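Local coordinates for protein phytoene synthase (Enterococcus hirae, PDB 5IYS) that probably joins two farnesyl diphosphates head to head into dehydrosqualene, a reaction akin to those of squalene and phytoene synthases, and binds magnesium and a farnesyl thiodiphosphate, at residues Gly67-Gln70 with Leu71-Gln74; Phe107-Leu110 with Thr111-Lys115. All blocks are in the same frame, centred on the assembly; numbering follows the deposited sequence.

Contact 1 (Gly67-Gln70 with Leu71-Gln74); sequences GLRQ and LERQ
Gln-70 starts with CG anti to its own nitrogen (chi1 174°) and runs on extended, while Gln-74, one turn later, starts with CG beside the nitrogen (chi1 -70°). These choices bring the two amides together across the outer surface of the helix, Gln-70 NE2 and Gln-74 NE2 3.6 Å apart with their planes 40° out of parallel. Both atoms are donors, so the meeting is van der Waals contact; the polar hold on Gln-74 comes from Trp-89, whose NE1 hydrogen-bonds to its OE1. Arg-73 kinks at its third torsion and lays one guanidinium face over Gln-70 CA, with Arg-73 NH2 4.0 Å from Gln-70 CG. Glu-72 reaches back toward the start of the helix: its CG sits 3.2 Å from Leu-68 O, and its OE2 passes 3.8 Å from Leu-68 CG. The buried seam belongs to the leucines, Leu-68 CD1 meeting Leu-71 CD2 at 4.2 Å. Beneath all this runs ordinary alpha-helical backbone bonding, i to i+4, for instance Glu-72 N to Leu-68 O at 2.9 Å. At the start of helix 65-80, Asn-64 OD1 accepts from Gly-67 N. The leucines turn this amphipathic helix inward: Leu-71 packs on Arg-54 and Ala-55 of helix 39-60 and on Leu-110 of helix 104-116, and Leu-68 fits between the same two helices, against Ile-59 and Gln-113.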
ATOM      1  N   GLY A  67     -15.402 -12.329  -9.566  1.00 39.08           N
ATOM      2  CA  GLY A  67     -15.551 -11.508  -8.368  1.00 37.84           C
ATOM      3  C   GLY A  67     -15.074 -10.086  -8.628  1.00 36.53           C
ATOM      4  O   GLY A  67     -15.718  -9.113  -8.222  1.00 34.84           O
ATOM      5  N   LEU A  68     -13.985  -9.959  -9.381  1.00 35.21           N
ATOM      6  CA  LEU A  68     -13.404  -8.636  -9.597  1.00 35.28           C
ATOM      7  C   LEU A  68     -14.283  -7.835 -10.544  1.00 34.19           C
ATOM      8  O   LEU A  68     -14.509  -6.653 -10.304  1.00 34.98           O
ATOM      9  CB  LEU A  68     -11.952  -8.709 -10.087  1.00 34.76           C
ATOM     10  CG  LEU A  68     -11.141  -7.407 -10.091  1.00 35.81           C
ATOM     11  CD1 LEU A  68     -11.015  -6.829  -8.693  1.00 27.98           C
ATOM     12  CD2 LEU A  68      -9.751  -7.636 -10.685  1.00 30.38           C
ATOM     13  N   ARG A  69     -14.922  -8.511 -11.497  1.00 36.09           N
ATOM     14  CA  ARG A  69     -15.963  -7.877 -12.320  1.00 35.46           C
ATOM     15  C   ARG A  69     -17.170  -7.334 -11.556  1.00 35.80           C
ATOM     16  O   ARG A  69     -17.713  -6.286 -11.909  1.00 38.11           O
ATOM     17  CB  ARG A  69     -16.461  -8.832 -13.416  1.00 36.00           C
ATOM     18  CG  ARG A  69     -15.521  -8.902 -14.620  1.00 41.13           C
ATOM     19  CD  ARG A  69     -16.106  -9.693 -15.792  1.00 51.20           C
ATOM     20  NE  ARG A  69     -16.348 -11.100 -15.483  1.00 59.45           N
ATOM     21  CZ  ARG A  69     -15.450 -12.072 -15.629  1.00 65.18           C
ATOM     22  NH1 ARG A  69     -14.232 -11.804 -16.083  1.00 67.66           N
ATOM     23  NH2 ARG A  69     -15.773 -13.323 -15.328  1.00 63.68           N
ATOM     24  N   GLN A  70     -17.706  -8.132 -10.639  1.00 34.79           N
ATOM     25  CA  GLN A  70     -18.794  -7.667  -9.789  1.00 32.99           C
ATOM     26  C   GLN A  70     -18.399  -6.405  -9.012  1.00 27.18           C
ATOM     27  O   GLN A  70     -19.230  -5.538  -8.753  1.00 25.58           O
ATOM     28  CB  GLN A  70     -19.162  -8.731  -8.763  1.00 33.98           C
ATOM     29  CG  GLN A  70     -20.198  -8.185  -7.793  1.00 40.42           C
ATOM     30  CD  GLN A  70     -20.573  -9.144  -6.681  1.00 52.08           C
ATOM     31  OE1 GLN A  70     -19.805 -10.047  -6.332  1.00 54.83           O
ATOM     32  NE2 GLN A  70     -21.750  -8.921  -6.086  1.00 51.38           N
ATOM     33  N   LEU A  71     -17.176  -6.409  -8.495  1.00 25.93           N
ATOM     34  CA  LEU A  71     -16.648  -5.285  -7.733  1.00 25.40           C
ATOM     35  C   LEU A  71     -16.575  -4.068  -8.651  1.00 26.09           C
ATOM     36  O   LEU A  71     -16.900  -2.956  -8.241  1.00 26.08           O
ATOM     37  CB  LEU A  71     -15.274  -5.634  -7.126  1.00 23.77           C
ATOM     38  CG  LEU A  71     -14.630  -4.602  -6.204  1.00 25.98           C
ATOM     39  CD1 LEU A  71     -15.602  -4.273  -5.080  1.00 24.19           C
ATOM     40  CD2 LEU A  71     -13.313  -5.086  -5.607  1.00 27.66           C
ATOM     41  N   GLU A  72     -16.216  -4.283  -9.911  1.00 27.37           N
ATOM     42  CA  GLU A  72     -16.119  -3.168 -10.862  1.00 30.01           C
ATOM     43  C   GLU A  72     -17.507  -2.610 -11.151  1.00 29.30           C
ATOM     44  O   GLU A  72     -17.672  -1.408 -11.344  1.00 27.00           O
ATOM     45  CB  GLU A  72     -15.485  -3.608 -12.191  1.00 31.55           C
ATOM     46  CG  GLU A  72     -14.025  -4.090 -12.125  1.00 41.07           C
ATOM     47  CD  GLU A  72     -13.583  -4.924 -13.340  1.00 55.06           C
ATOM     48  OE1 GLU A  72     -13.885  -4.531 -14.491  1.00 64.82           O
ATOM     49  OE2 GLU A  72     -12.900  -5.963 -13.160  1.00 57.32           O
ATOM     50  N   ARG A  73     -18.511  -3.483 -11.182  1.00 28.88           N
ATOM     51  CA  ARG A  73     -19.864  -3.033 -11.461  1.00 28.39           C
ATOM     52  C   ARG A  73     -20.418  -2.212 -10.306  1.00 25.57           C
ATOM     53  O   ARG A  73     -21.173  -1.269 -10.526  1.00 26.49           O
ATOM     54  CB  ARG A  73     -20.796  -4.224 -11.697  1.00 32.91           C
ATOM     55  CG  ARG A  73     -22.267  -3.817 -11.749  1.00 40.64           C
ATOM     56  CD  ARG A  73     -23.183  -4.992 -12.082  1.00 58.08           C
ATOM     57  NE  ARG A  73     -23.531  -5.804 -10.914  1.00 63.71           N
ATOM     58  CZ  ARG A  73     -23.247  -7.101 -10.783  1.00 67.39           C
ATOM     59  NH1 ARG A  73     -22.572  -7.742 -11.730  1.00 66.65           N
ATOM     60  NH2 ARG A  73     -23.641  -7.765  -9.705  1.00 63.44           N
ATOM     61  N   GLN A  74     -20.097  -2.625  -9.083  1.00 22.48           N
ATOM     62  CA  GLN A  74     -20.478  -1.868  -7.896  1.00 24.43           C
ATOM     63  C   GLN A  74     -19.846  -0.473  -7.868  1.00 20.46           C
ATOM     64  O   GLN A  74     -20.506   0.515  -7.547  1.00 19.62           O
ATOM     65  CB  GLN A  74     -20.072  -2.649  -6.659  1.00 23.17           C
ATOM     66  CG  GLN A  74     -20.930  -3.872  -6.493  1.00 26.83           C
ATOM     67  CD  GLN A  74     -20.463  -4.730  -5.355  1.00 26.82           C
ATOM     68  OE1 GLN A  74     -19.292  -4.719  -4.994  1.00 27.90           O
ATOM     69  NE2 GLN A  74     -21.367  -5.555  -4.831  1.00 35.36           N
TER

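Contact 2 (Phe107-Leu110 with Thr111-Lys115); sequences FDML and TGQRK. With FPS (S-[(2E,6E)-3,7,11-trimethyldodeca-2,6,10-trienyl] trihydrogen thiodiphosphate), chain H; SO4 (sulfate ion), chain B.
Met-109 and Gln-113, one helical turn apart, run side by side and point the same way, into the pocket that holds the farnesyl thiodiphosphate (FPS). Met-109 bends at its second and third torsions, with SD beside Gln-113 and CE against the ligand; Gln-113 folds at chi2 (-64°), which sets its amide NE2 3.6 Å from Met-109 SD. The N-H heads almost straight at the sulfur, yet at that length the bond is weak. The same nitrogen makes another weak bond, to Asp-56 OD1, and rests 3.6 Å from FPS C5, while Met-109 CE lies 3.6 Å from FPS C6. Methyl and amide thus line the isoprenoid chain where its first unit passes into the second. This is the all-helical fold of the squalene/phytoene synthase family, and Asp-56 and Asp-60, which bind magnesium here, belong to what looks like its aspartate-rich DDxxD motif; Gln-113 lies next to both, as a second-shell neighbour of the metal. On another side of the helix, a water spans one turn, taking 2.8 Å bonds with Asp-108 OD1, to which it donates, and with Thr-111 OG1. Asp-108 OD2 is hydrogen-bonded to Tyr-133 OH. Arg-114, extended from CG to NE, meets a sulfate, probably from the crystallisation liquor, at its guanidinium edge: NE binds O4 at 2.8 Å, and NH2 reaches O3 at 3.1 Å in the guanidinium plane, with an N-H...O angle of 171°.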
ATOM      1  N   PHE A 107     -10.904   3.175  -9.440  1.00 16.59           N
ATOM      2  CA  PHE A 107     -10.974   2.500 -10.731  1.00 17.35           C
ATOM      3  C   PHE A 107      -9.561   2.029 -11.111  1.00 18.12           C
ATOM      4  O   PHE A 107      -9.368   0.908 -11.563  1.00 17.95           O
ATOM      5  CB  PHE A 107     -11.490   3.511 -11.773  1.00 18.29           C
ATOM      6  CG  PHE A 107     -12.984   3.625 -11.847  1.00 22.73           C
ATOM      7  CD1 PHE A 107     -13.753   2.574 -12.351  1.00 30.40           C
ATOM      8  CD2 PHE A 107     -13.620   4.798 -11.475  1.00 23.54           C
ATOM      9  CE1 PHE A 107     -15.143   2.689 -12.446  1.00 25.78           C
ATOM     10  CE2 PHE A 107     -14.991   4.958 -11.647  1.00 23.58           C
ATOM     11  CZ  PHE A 107     -15.759   3.889 -12.088  1.00 27.69           C
ATOM     12  N   ASP A 108      -8.566   2.889 -10.904  1.00 16.01           N
ATOM     13  CA  ASP A 108      -7.167   2.531 -11.142  1.00 16.00           C
ATOM     14  C   ASP A 108      -6.724   1.271 -10.379  1.00 17.45           C
ATOM     15  O   ASP A 108      -5.977   0.463 -10.913  1.00 18.09           O
ATOM     16  CB  ASP A 108      -6.224   3.720 -10.847  1.00 12.34           C
ATOM     17  CG  ASP A 108      -6.366   4.861 -11.850  1.00 18.30           C
ATOM     18  OD1 ASP A 108      -6.925   4.603 -12.945  1.00 21.71           O
ATOM     19  OD2 ASP A 108      -5.881   6.005 -11.588  1.00 20.80           O
ATOM     20  N   MET A 109      -7.037   1.180  -9.088  1.00 17.20           N
ATOM     21  CA  MET A 109      -6.791  -0.034  -8.319  1.00 18.42           C
ATOM     22  C   MET A 109      -7.376  -1.293  -8.989  1.00 17.90           C
ATOM     23  O   MET A 109      -6.690  -2.309  -9.098  1.00 17.34           O
ATOM     24  CB  MET A 109      -7.340   0.138  -6.887  1.00 16.77           C
ATOM     25  CG  MET A 109      -7.322  -1.115  -5.974  1.00 16.39           C
ATOM     26  SD  MET A 109      -5.665  -1.787  -5.772  1.00 21.68           S
ATOM     27  CE  MET A 109      -4.961  -0.773  -4.457  1.00 16.87           C
ATOM     28  N   LEU A 110      -8.633  -1.247  -9.421  1.00 16.44           N
ATOM     29  CA  LEU A 110      -9.228  -2.458 -10.006  1.00 18.82           C
ATOM     30  C   LEU A 110      -8.480  -2.793 -11.306  1.00 20.67           C
ATOM     31  O   LEU A 110      -8.334  -3.948 -11.659  1.00 20.32           O
ATOM     32  CB  LEU A 110     -10.709  -2.240 -10.298  1.00 18.90           C
ATOM     33  CG  LEU A 110     -11.479  -1.892  -9.013  1.00 17.44           C
ATOM     34  CD1 LEU A 110     -12.981  -1.983  -9.262  1.00 20.18           C
ATOM     35  CD2 LEU A 110     -11.068  -2.846  -7.901  1.00 19.73           C
ATOM     36  N   THR A 111      -8.035  -1.773 -12.038  1.00 20.33           N
ATOM     37  CA  THR A 111      -7.364  -1.997 -13.324  1.00 19.38           C
ATOM     38  C   THR A 111      -6.010  -2.643 -13.078  1.00 21.41           C
ATOM     39  O   THR A 111      -5.589  -3.549 -13.814  1.00 20.66           O
ATOM     40  CB  THR A 111      -7.098  -0.638 -14.015  1.00 19.07           C
ATOM     41  OG1 THR A 111      -8.349  -0.046 -14.366  1.00 22.18           O
ATOM     42  CG2 THR A 111      -6.225  -0.807 -15.255  1.00 22.63           C
ATOM     43  N   GLY A 112      -5.345  -2.219 -12.002  1.00 20.30           N
ATOM     44  CA  GLY A 112      -4.081  -2.825 -11.637  1.00 19.98           C
ATOM     45  C   GLY A 112      -4.275  -4.258 -11.174  1.00 22.07           C
ATOM     46  O   GLY A 112      -3.514  -5.159 -11.554  1.00 21.56           O
ATOM     47  N   GLN A 113      -5.265  -4.481 -10.324  1.00 22.22           N
ATOM     48  CA  GLN A 113      -5.542  -5.855  -9.899  1.00 22.69           C
ATOM     49  C   GLN A 113      -5.806  -6.772 -11.088  1.00 24.37           C
ATOM     50  O   GLN A 113      -5.432  -7.944 -11.060  1.00 25.28           O
ATOM     51  CB  GLN A 113      -6.709  -5.927  -8.925  1.00 23.57           C
ATOM     52  CG  GLN A 113      -6.437  -5.247  -7.604  1.00 25.06           C
ATOM     53  CD  GLN A 113      -5.318  -5.926  -6.844  1.00 27.47           C
ATOM     54  OE1 GLN A 113      -5.140  -7.130  -6.944  1.00 29.96           O
ATOM     55  NE2 GLN A 113      -4.472  -5.139  -6.213  1.00 24.51           N
ATOM     56  N   ARG A 114      -6.591  -6.293 -12.044  1.00 23.52           N
ATOM     57  CA  ARG A 114      -6.983  -7.090 -13.211  1.00 27.65           C
ATOM     58  C   ARG A 114      -5.741  -7.484 -14.031  1.00 27.98           C
ATOM     59  O   ARG A 114      -5.600  -8.622 -14.487  1.00 28.61           O
ATOM     60  CB  ARG A 114      -7.980  -6.282 -14.063  1.00 26.58           C
ATOM     61  CG  ARG A 114      -8.632  -7.029 -15.239  1.00 34.03           C
ATOM     62  CD  ARG A 114      -9.760  -6.198 -15.866  1.00 32.15           C
ATOM     63  NE  ARG A 114     -10.120  -6.639 -17.214  1.00 36.06           N
ATOM     64  CZ  ARG A 114     -11.116  -6.125 -17.930  1.00 37.33           C
ATOM     65  NH1 ARG A 114     -11.878  -5.168 -17.413  1.00 42.47           N
ATOM     66  NH2 ARG A 114     -11.328  -6.533 -19.177  1.00 38.55           N
ATOM     67  N   LYS A 115      -4.776  -6.580 -14.102  1.00 27.39           N
ATOM     68  CA  LYS A 115      -3.501  -6.897 -14.734  1.00 31.42           C
ATOM     69  C   LYS A 115      -2.690  -7.985 -14.029  1.00 32.98           C
ATOM     70  O   LYS A 115      -2.050  -8.824 -14.676  1.00 34.39           O
ATOM     71  CB  LYS A 115      -2.643  -5.646 -14.896  1.00 29.02           C
ATOM     72  CG  LYS A 115      -1.675  -5.773 -16.058  1.00 33.03           C
ATOM     73  CD  LYS A 115      -0.267  -5.405 -15.676  1.00 36.85           C
ATOM     74  CE  LYS A 115       0.611  -5.395 -16.927  1.00 38.13           C
ATOM     75  NZ  LYS A 115       0.746  -6.743 -17.545  1.00 41.59           N
TER
HETATM   76  C1  FPS H 507      -0.548  -5.495  -0.959  1.00 43.94           C
HETATM   77  S1  FPS H 507       0.788  -5.780  -2.078  1.00 52.16           S
HETATM   78  C2  FPS H 507      -1.792  -5.154  -1.743  1.00 39.65           C
HETATM   79  C3  FPS H 507      -1.987  -4.006  -2.416  1.00 38.60           C
HETATM   80  C4  FPS H 507      -0.936  -2.938  -2.561  1.00 33.82           C
HETATM   81  C5  FPS H 507      -3.321  -3.814  -3.101  1.00 33.54           C
HETATM   82  C6  FPS H 507      -4.430  -3.501  -2.098  1.00 22.93           C
HETATM   83  C7  FPS H 507      -3.991  -2.423  -1.123  1.00 22.36           C
HETATM   84  C8  FPS H 507      -4.184  -2.557   0.198  1.00 26.60           C
HETATM   85  C10 FPS H 507      -3.654  -1.455   1.084  1.00 23.92           C
HETATM   86  C9  FPS H 507      -4.812  -3.798   0.775  1.00 25.91           C
HETATM   87  C11 FPS H 507      -4.675  -0.376   1.370  1.00 23.61           C
HETATM   88  C12 FPS H 507      -4.082   0.345   2.573  1.00 17.85           C
HETATM   89  C13 FPS H 507      -4.634   1.426   3.154  1.00 19.83           C
HETATM   90  C14 FPS H 507      -5.915   2.048   2.689  1.00 19.47           C
HETATM   91  C15 FPS H 507      -3.922   2.042   4.317  1.00 17.53           C
HETATM   92  PA  FPS H 507       0.621  -7.805  -2.279  1.00 46.32           P
HETATM   93  O1A FPS H 507      -0.707  -8.135  -2.851  1.00 45.10           O
HETATM   94  O2A FPS H 507       1.771  -8.313  -3.284  1.00 40.73           O
HETATM   95  O3A FPS H 507       1.039  -8.464  -0.859  1.00 47.53           O
HETATM   96  PB  FPS H 507       0.108  -9.215   0.194  1.00 53.74           P
HETATM   97  O1B FPS H 507       0.629 -10.627   0.234  1.00 55.27           O
HETATM   98  O2B FPS H 507      -1.357  -9.235  -0.185  1.00 53.73           O
HETATM   99  O3B FPS H 507       0.277  -8.488   1.511  1.00 49.12           O
HETATM  100  S   SO4 B 501      -7.926  -8.279 -19.791  1.00 54.93           S
HETATM  101  O1  SO4 B 501      -7.370  -7.303 -20.717  1.00 47.97           O
HETATM  102  O2  SO4 B 501      -7.122  -9.497 -19.821  1.00 52.82           O
HETATM  103  O3  SO4 B 501      -9.307  -8.601 -20.168  1.00 53.87           O
HETATM  104  O4  SO4 B 501      -7.901  -7.707 -18.440  1.00 52.86           O
HETATM  105  O   HOH W   1      -8.647   2.762 -14.196  1.00 29.48           O

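Overall arrangement
From the N terminus, the chain passes along helix 39-60, with its magnesium-binding aspartates, before contact 1 on helix 65-80; after helix 87-98 it comes to contact 2 on helix 104-116. Each contact joins residues about one turn apart and closes no long loop, and the two follow in series, without nesting or crossing. In space they meet, their centres 11 Å apart: Leu-68 CD2 packs 3.7 Å from Arg-114 N, Glu-72 CG lies 3.7 Å from Leu-110 CD1, and Glu-72 and Arg-114 form a long, weak ion pair. Both helices lean on helix 39-60; Met-109 extends the packing to helix 125-143. Contact 2 borders the ligand, with contact 1 farther out.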